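Local coordinates for TRAP dicarboxylate transporter, DctP subunit (Chromohalobacter salexigens, PDB 4P1L), which binds D-glucuronate and probably delivers it to a tripartite ATP-independent periplasmic (TRAP) transport system for uptake into the cytoplasm, at residues G163-V168 with T199-G204. Numbering follows the deposited sequence.
With BDP (beta-D-glucopyranuronic acid), chain C.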
ATOM      1  N   GLY A 163     -16.918  19.080   2.842  1.00 21.48           N
ATOM      2  CA  GLY A 163     -17.576  19.106   1.551  1.00 26.16           C
ATOM      3  C   GLY A 163     -16.981  18.227   0.462  1.00 27.93           C
ATOM      4  O   GLY A 163     -17.629  18.011  -0.560  1.00 27.27           O
ATOM      5  N   LEU A 164     -15.762  17.713   0.654  1.00 18.32           N
ATOM      6  CA  LEU A 164     -15.168  16.828  -0.333  1.00 18.90           C
ATOM      7  C   LEU A 164     -15.620  15.392  -0.114  1.00 21.16           C
ATOM      8  O   LEU A 164     -15.593  14.881   1.001  1.00 21.37           O
ATOM      9  CB  LEU A 164     -13.637  16.906  -0.309  1.00 16.25           C
ATOM     10  CG  LEU A 164     -12.991  18.275  -0.557  1.00 22.84           C
ATOM     11  CD1 LEU A 164     -11.469  18.160  -0.470  1.00 22.06           C
ATOM     12  CD2 LEU A 164     -13.386  18.832  -1.893  1.00 22.49           C
ATOM     13  N   LYS A 165     -16.033  14.755  -1.200  1.00 18.18           N
ATOM     14  CA  LYS A 165     -16.300  13.337  -1.217  1.00 15.41           C
ATOM     15  C   LYS A 165     -15.043  12.665  -1.763  1.00 15.09           C
ATOM     16  O   LYS A 165     -14.696  12.830  -2.954  1.00 18.06           O
ATOM     17  CB  LYS A 165     -17.505  13.039  -2.098  1.00 18.58           C
ATOM     18  CG  LYS A 165     -17.928  11.574  -2.126  1.00 27.84           C
ATOM     19  CD  LYS A 165     -19.383  11.470  -2.572  1.00 32.83           C
ATOM     20  CE  LYS A 165     -19.897  10.043  -2.527  1.00 41.41           C
ATOM     21  NZ  LYS A 165     -19.467   9.299  -3.740  1.00 41.78           N
ATOM     22  N   VAL A 166     -14.373  11.920  -0.887  1.00 14.84           N
ATOM     23  CA  VAL A 166     -13.068  11.344  -1.181  1.00 14.08           C
ATOM     24  C   VAL A 166     -13.131   9.822  -1.218  1.00 15.04           C
ATOM     25  O   VAL A 166     -13.605   9.162  -0.267  1.00 16.28           O
ATOM     26  CB  VAL A 166     -12.012  11.756  -0.126  1.00 13.73           C
ATOM     27  CG1 VAL A 166     -10.595  11.320  -0.564  1.00 13.62           C
ATOM     28  CG2 VAL A 166     -12.055  13.267   0.168  1.00 14.99           C
ATOM     29  N   ARG A 167     -12.671   9.265  -2.332  1.00 15.16           N
ATOM     30  CA  ARG A 167     -12.527   7.822  -2.455  1.00 15.74           C
ATOM     31  C   ARG A 167     -11.407   7.331  -1.556  1.00 14.25           C
ATOM     32  O   ARG A 167     -10.361   7.972  -1.440  1.00 14.81           O
ATOM     33  CB  ARG A 167     -12.215   7.414  -3.894  1.00 15.90           C
ATOM     34  CG  ARG A 167     -11.987   5.947  -4.069  1.00 16.24           C
ATOM     35  CD  ARG A 167     -10.511   5.576  -3.969  1.00 15.81           C
ATOM     36  NE  ARG A 167     -10.273   4.142  -4.146  1.00 14.95           N
ATOM     37  CZ  ARG A 167      -9.069   3.590  -4.136  1.00 15.69           C
ATOM     38  NH1 ARG A 167      -7.982   4.348  -3.935  1.00 15.42           N
ATOM     39  NH2 ARG A 167      -8.938   2.281  -4.297  1.00 18.14           N
ATOM     40  N   VAL A 168     -11.654   6.192  -0.922  1.00 14.66           N
ATOM     41  CA  VAL A 168     -10.649   5.481  -0.148  1.00 14.24           C
ATOM     42  C   VAL A 168     -10.668   4.013  -0.537  1.00 14.79           C
ATOM     43  O   VAL A 168     -11.582   3.548  -1.227  1.00 14.92           O
ATOM     44  CB  VAL A 168     -10.883   5.626   1.376  1.00 15.25           C
ATOM     45  CG1 VAL A 168     -10.654   7.045   1.808  1.00 13.21           C
ATOM     46  CG2 VAL A 168     -12.271   5.140   1.779  1.00 14.81           C
ATOM     47  N   THR A 199     -16.445  11.936 -13.978  1.00 34.35           N
ATOM     48  CA  THR A 199     -17.895  12.138 -13.988  1.00 35.92           C
ATOM     49  C   THR A 199     -18.442  12.905 -12.785  1.00 40.23           C
ATOM     50  O   THR A 199     -19.643  13.163 -12.717  1.00 36.88           O
ATOM     51  CB  THR A 199     -18.642  10.802 -14.075  1.00 33.55           C
ATOM     52  OG1 THR A 199     -18.366  10.006 -12.918  1.00 36.47           O
ATOM     53  CG2 THR A 199     -18.244  10.053 -15.339  1.00 39.58           C
ATOM     54  N   GLY A 200     -17.577  13.254 -11.833  1.00 30.99           N
ATOM     55  CA  GLY A 200     -17.989  14.075 -10.713  1.00 29.13           C
ATOM     56  C   GLY A 200     -18.667  13.343  -9.583  1.00 30.12           C
ATOM     57  O   GLY A 200     -19.113  13.969  -8.628  1.00 36.85           O
ATOM     58  N   VAL A 201     -18.722  12.016  -9.680  1.00 29.43           N
ATOM     59  CA  VAL A 201     -19.246  11.150  -8.630  1.00 29.97           C
ATOM     60  C   VAL A 201     -18.482  11.296  -7.306  1.00 29.11           C
ATOM     61  O   VAL A 201     -19.052  11.133  -6.232  1.00 27.53           O
ATOM     62  CB  VAL A 201     -19.161   9.678  -9.094  1.00 37.07           C
ATOM     63  CG1 VAL A 201     -19.477   8.723  -7.968  1.00 36.15           C
ATOM     64  CG2 VAL A 201     -20.099   9.443 -10.280  1.00 42.08           C
ATOM     65  N   ILE A 202     -17.186  11.587  -7.400  1.00 23.34           N
ATOM     66  CA  ILE A 202     -16.333  11.854  -6.233  1.00 21.15           C
ATOM     67  C   ILE A 202     -15.552  13.127  -6.535  1.00 23.04           C
ATOM     68  O   ILE A 202     -15.349  13.452  -7.701  1.00 22.37           O
ATOM     69  CB  ILE A 202     -15.339  10.698  -5.950  1.00 20.40           C
ATOM     70  CG1 ILE A 202     -14.491  10.370  -7.194  1.00 21.23           C
ATOM     71  CG2 ILE A 202     -16.090   9.451  -5.444  1.00 21.16           C
ATOM     72  CD1 ILE A 202     -13.457   9.302  -6.937  1.00 20.19           C
ATOM     73  N   ASP A 203     -15.144  13.859  -5.499  1.00 21.32           N
ATOM     74  CA  ASP A 203     -14.324  15.071  -5.665  1.00 22.50           C
ATOM     75  C   ASP A 203     -12.819  14.805  -5.571  1.00 22.00           C
ATOM     76  O   ASP A 203     -12.013  15.648  -5.939  1.00 21.21           O
ATOM     77  CB  ASP A 203     -14.680  16.096  -4.590  1.00 19.39           C
ATOM     78  CG  ASP A 203     -16.170  16.386  -4.533  1.00 24.85           C
ATOM     79  OD1 ASP A 203     -16.749  16.590  -5.615  1.00 31.67           O
ATOM     80  OD2 ASP A 203     -16.754  16.379  -3.420  1.00 21.21           O
ATOM     81  N   GLY A 204     -12.424  13.652  -5.040  1.00 21.60           N
ATOM     82  CA  GLY A 204     -11.013  13.413  -4.823  1.00 15.54           C
ATOM     83  C   GLY A 204     -10.706  12.005  -4.370  1.00 13.78           C
ATOM     84  O   GLY A 204     -11.584  11.168  -4.293  1.00 14.99           O
TER
HETATM   85  C1  BDP C 401      -1.577   2.114  -4.380  1.00 11.57           C
HETATM   86  C2  BDP C 401      -1.239   0.685  -3.982  1.00 10.53           C
HETATM   87  C3  BDP C 401      -2.149  -0.245  -4.690  1.00 16.70           C
HETATM   88  C4  BDP C 401      -3.549   0.107  -4.299  1.00 12.52           C
HETATM   89  C5  BDP C 401      -3.867   1.583  -4.658  1.00 10.25           C
HETATM   90  C6  BDP C 401      -5.273   2.008  -4.239  1.00 12.94           C
HETATM   91  O2  BDP C 401       0.100   0.462  -4.391  1.00 13.24           O
HETATM   92  O3  BDP C 401      -1.861  -1.633  -4.134  1.00 13.74           O
HETATM   93  O4  BDP C 401      -4.486  -0.761  -4.959  1.00 12.28           O
HETATM   94  O5  BDP C 401      -2.939   2.414  -4.034  1.00 11.81           O
HETATM   95  O6A BDP C 401      -5.415   3.219  -3.870  1.00 13.40           O
HETATM   96  O1  BDP C 401      -0.764   2.995  -3.685  1.00 14.07           O
HETATM   97  O6B BDP C 401      -6.222   1.203  -4.348  1.00 15.87           O
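K165 is gripped at both backbone polar atoms and at its tip by segment 201-204. Its N donates to D203 OD2 at 2.8 Å, a nearly straight bond (167° at the hydrogen) that meets the carboxylate oxygen on its anti side, somewhat out of plane. Its O accepts D203 N at 2.8 Å, in the carbonyl plane, and a weak second bond from G204 N. D203 thus clasps one residue with both side chain and backbone. Along the K165 side chain, CB lies 3.7 Å from D203 OD2. The extended chain then carries CD alongside V201 O, and CE stays beside the same oxygen at 4.0 Å. The bend at chi4 (-81°) brings NZ to V201 O at 3.1 Å, with I202 CG2 as its other near neighbour. Further along, R167 N donates to G204 O at 2.9 Å, the same oxygen that V166 CA approaches in a CA-H...O contact; V166 and G204 form a single beta bridge. I202 CD1 packs on R167 CB at 3.8 Å, while the R167 guanidinium leads away to the glucuronate carboxylate. NH1 bonds O6A and NH2 bonds O6B, both almost straight, the two-pronged arginine-carboxylate pairing familiar from TRAP solute-binding proteins; NH2 also bonds M188 O. The contact therefore ties the strand that carries R167 of the glucuronate pocket to the loop between helix 193-198 and strand 204-207. Strand 165-168 pairs in parallel with strand 184-187, V166 and V168 pack on helix 172-181, and I202 rests on helix 193-198.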